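PDB 6DQ3: polysaccharide deacetylase from Streptococcus pyogenes, which probably removes N-acetyl groups from the cell wall linkage unit of streptococcal rhamnopolysaccharides, as a zinc-dependent enzyme of carbohydrate esterase family 4. Local coordinates for residues I9-Y14 against L192-N197. Numbering follows the deposited sequence. Where two conformers were deposited one is given.
Sequences IPILMY and LGVTTN
Met13 and Thr196 meet inside the distorted beta/alpha barrel of this carbohydrate esterase family 4 deacetylase, where strands 8-14 and 192-198 flank strand 210-214. Both strands run parallel to that intervening strand and pair with it, which leaves their own backbones well apart: the CA atoms of Ile11 and Val194 are 8.6 Å from each other. Side chains alone therefore close the gap. The sulfur of Met13 leads, with SD 3.8 Å from CG2 of Thr196, and the terminal methyl follows, CE standing 4.1 Å from the same CG2. The Met13 chain is extended through its first two torsions, which carries SD out from the strand, and bends only at the last (chi3 57°), which turns CE aside and leaves the sulfur rather than the methyl nearest Thr196 CG2. Further along the strands the contact is looser, between methyls: Ile11 CG2 and Val194 CG1 come no closer than 4.5 Å. Arg212 of the middle strand touches Ile11, Met13 and Val194, while Trp73 of strand 71-77 packs on Ile11 and Val194, so the light direct contact belongs to a wider buried cluster.

Thr196 sits where the chain turns a corner, partly exposed, with its side chain about 4 Å from a bound acetate and about 8 Å from a zinc ion. The Met13 contact thus probably links the inner packing of the sheet to the edge of the acetate site. Behind the corner, the carbonyl of Thr195 accepts a hydrogen bond from Arg212 NE, and the hydroxyl of Thr195 also bonds to the carbonyl oxygen of Leu210. That hydroxyl closes an ST turn around Thr196: the backbone N of Asn197 donates to Thr195 OG1 at 3.0 Å, with an N-H...O angle of 155°.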
ATOM      1  N   ILE A   9       9.722  10.692   0.480  1.00 33.66           N
ATOM      2  CA  ILE A   9       8.512  10.249   1.166  1.00 32.55           C
ATOM      3  C   ILE A   9       8.704   8.808   1.620  1.00 30.16           C
ATOM      4  O   ILE A   9       8.917   7.922   0.778  1.00 27.94           O
ATOM      5  CB  ILE A   9       7.279  10.364   0.256  1.00 34.86           C
ATOM      6  CG1 ILE A   9       7.000  11.822  -0.112  1.00 35.79           C
ATOM      7  CG2 ILE A   9       6.057   9.745   0.927  1.00 37.18           C
ATOM      8  CD1 ILE A   9       5.857  11.991  -1.099  1.00 35.21           C
ATOM      9  N   PRO A  10       8.640   8.522   2.923  1.00 27.98           N
ATOM     10  CA  PRO A  10       8.639   7.120   3.361  1.00 27.90           C
ATOM     11  C   PRO A  10       7.306   6.459   3.041  1.00 27.09           C
ATOM     12  O   PRO A  10       6.242   6.958   3.416  1.00 28.78           O
ATOM     13  CB  PRO A  10       8.882   7.211   4.874  1.00 28.92           C
ATOM     14  CG  PRO A  10       8.363   8.569   5.255  1.00 28.58           C
ATOM     15  CD  PRO A  10       8.611   9.468   4.056  1.00 28.48           C
ATOM     16  N   ILE A  11       7.372   5.346   2.327  1.00 27.10           N
ATOM     17  CA  ILE A  11       6.198   4.571   1.949  1.00 27.65           C
ATOM     18  C   ILE A  11       6.312   3.240   2.680  1.00 27.14           C
ATOM     19  O   ILE A  11       7.072   2.359   2.267  1.00 27.38           O
ATOM     20  CB  ILE A  11       6.103   4.362   0.435  1.00 33.45           C
ATOM     21  CG1 ILE A  11       6.087   5.696  -0.312  1.00 30.20           C
ATOM     22  CG2 ILE A  11       4.857   3.550   0.093  1.00 30.28           C
ATOM     23  CD1 ILE A  11       6.227   5.522  -1.811  1.00 32.76           C
ATOM     24  N   LEU A  12       5.567   3.090   3.771  1.00 30.45           N
ATOM     25  CA  LEU A  12       5.662   1.888   4.581  1.00 30.55           C
ATOM     26  C   LEU A  12       4.858   0.764   3.946  1.00 28.91           C
ATOM     27  O   LEU A  12       3.732   0.967   3.483  1.00 28.29           O
ATOM     28  CB  LEU A  12       5.162   2.159   6.000  1.00 30.55           C
ATOM     29  CG  LEU A  12       5.850   3.312   6.736  1.00 33.00           C
ATOM     30  CD1 LEU A  12       5.363   3.368   8.186  1.00 34.08           C
ATOM     31  CD2 LEU A  12       7.360   3.203   6.671  1.00 32.05           C
ATOM     32  N   MET A  13       5.452  -0.424   3.920  1.00 27.15           N
ATOM     33  CA  MET A  13       4.816  -1.605   3.354  1.00 27.48           C
ATOM     34  C   MET A  13       4.501  -2.579   4.481  1.00 30.46           C
ATOM     35  O   MET A  13       5.402  -3.235   5.014  1.00 28.11           O
ATOM     36  CB  MET A  13       5.701  -2.270   2.301  1.00 32.18           C
ATOM     37  CG  MET A  13       5.119  -3.582   1.779  1.00 34.23           C
ATOM     38  SD  MET A  13       6.087  -4.345   0.468  1.00 36.94           S
ATOM     39  CE  MET A  13       7.680  -4.507   1.262  1.00 40.37           C
ATOM     40  N   TYR A  14       3.220  -2.667   4.823  1.00 28.42           N
ATOM     41  CA  TYR A  14       2.672  -3.644   5.753  1.00 32.32           C
ATOM     42  C   TYR A  14       2.021  -4.786   4.977  1.00 33.68           C
ATOM     43  O   TYR A  14       1.624  -4.634   3.823  1.00 30.27           O
ATOM     44  CB  TYR A  14       1.610  -3.008   6.661  1.00 28.28           C
ATOM     45  CG  TYR A  14       2.112  -2.043   7.706  1.00 30.57           C
ATOM     46  CD1 TYR A  14       2.218  -0.692   7.429  1.00 27.40           C
ATOM     47  CD2 TYR A  14       2.453  -2.481   8.976  1.00 29.67           C
ATOM     48  CE1 TYR A  14       2.672   0.199   8.380  1.00 29.48           C
ATOM     49  CE2 TYR A  14       2.903  -1.602   9.936  1.00 30.82           C
ATOM     50  CZ  TYR A  14       3.013  -0.262   9.633  1.00 31.95           C
ATOM     51  OH  TYR A  14       3.461   0.617  10.587  1.00 32.82           O
ATOM     52  N   LEU A 192       1.042   6.235 -10.094  1.00 32.68           N
ATOM     53  CA  LEU A 192       2.007   5.778  -9.110  1.00 27.50           C
ATOM     54  C   LEU A 192       2.121   4.264  -9.161  1.00 27.53           C
ATOM     55  O   LEU A 192       1.141   3.557  -9.417  1.00 30.71           O
ATOM     56  CB  LEU A 192       1.603   6.182  -7.685  1.00 26.54           C
ATOM     57  CG  LEU A 192       1.527   7.672  -7.368  1.00 28.42           C
ATOM     58  CD1 LEU A 192       0.922   7.867  -5.976  1.00 31.88           C
ATOM     59  CD2 LEU A 192       2.888   8.327  -7.465  1.00 32.67           C
ATOM     60  N   GLY A 193       3.326   3.770  -8.896  1.00 30.83           N
ATOM     61  CA  GLY A 193       3.572   2.349  -8.783  1.00 29.11           C
ATOM     62  C   GLY A 193       4.571   2.089  -7.676  1.00 27.33           C
ATOM     63  O   GLY A 193       5.549   2.830  -7.542  1.00 30.13           O
ATOM     64  N   VAL A 194       4.333   1.064  -6.862  1.00 26.66           N
ATOM     65  CA  VAL A 194       5.199   0.760  -5.729  1.00 27.11           C
ATOM     66  C   VAL A 194       5.774  -0.638  -5.888  1.00 24.44           C
ATOM     67  O   VAL A 194       5.091  -1.563  -6.340  1.00 25.96           O
ATOM     68  CB  VAL A 194       4.467   0.898  -4.374  1.00 26.57           C
ATOM     69  CG1 VAL A 194       4.104   2.358  -4.136  1.00 24.15           C
ATOM     70  CG2 VAL A 194       3.244   0.012  -4.304  1.00 25.44           C
ATOM     71  N   THR A 195       7.034  -0.782  -5.495  1.00 28.95           N
ATOM     72  CA  THR A 195       7.808  -2.001  -5.612  1.00 29.83           C
ATOM     73  C   THR A 195       8.059  -2.561  -4.212  1.00 29.98           C
ATOM     74  O   THR A 195       7.502  -2.076  -3.219  1.00 25.45           O
ATOM     75  CB  THR A 195       9.124  -1.704  -6.325  1.00 26.31           C
ATOM     76  OG1 THR A 195       9.979  -0.991  -5.423  1.00 29.09           O
ATOM     77  CG2 THR A 195       8.887  -0.856  -7.577  1.00 30.21           C
ATOM     78  N   THR A 196       8.931  -3.565  -4.128  1.00 25.85           N
ATOM     79  CA  THR A 196       9.462  -4.013  -2.846  1.00 28.18           C
ATOM     80  C   THR A 196      10.941  -3.661  -2.675  1.00 29.56           C
ATOM     81  O   THR A 196      11.602  -4.205  -1.784  1.00 28.17           O
ATOM     82  CB  THR A 196       9.246  -5.521  -2.651  1.00 31.21           C
ATOM     83  OG1 THR A 196       9.895  -6.267  -3.689  1.00 34.75           O
ATOM     84  CG2 THR A 196       7.749  -5.855  -2.642  1.00 26.76           C
ATOM     85  N   ASN A 197      11.476  -2.771  -3.520  0.52 28.02           N
ATOM     86  CA  ASN A 197      12.841  -2.283  -3.352  0.52 28.62           C
ATOM     87  C   ASN A 197      12.927  -1.447  -2.076  0.52 28.47           C
ATOM     88  O   ASN A 197      12.191  -0.468  -1.922  0.52 27.73           O
ATOM     89  CB  ASN A 197      13.270  -1.440  -4.556  0.52 28.41           C
ATOM     90  CG  ASN A 197      13.215  -2.206  -5.872  0.52 29.07           C
ATOM     91  OD1 ASN A 197      13.361  -3.426  -5.908  0.52 27.82           O
ATOM     92  ND2 ASN A 197      13.011  -1.478  -6.964  0.52 30.22           N
TER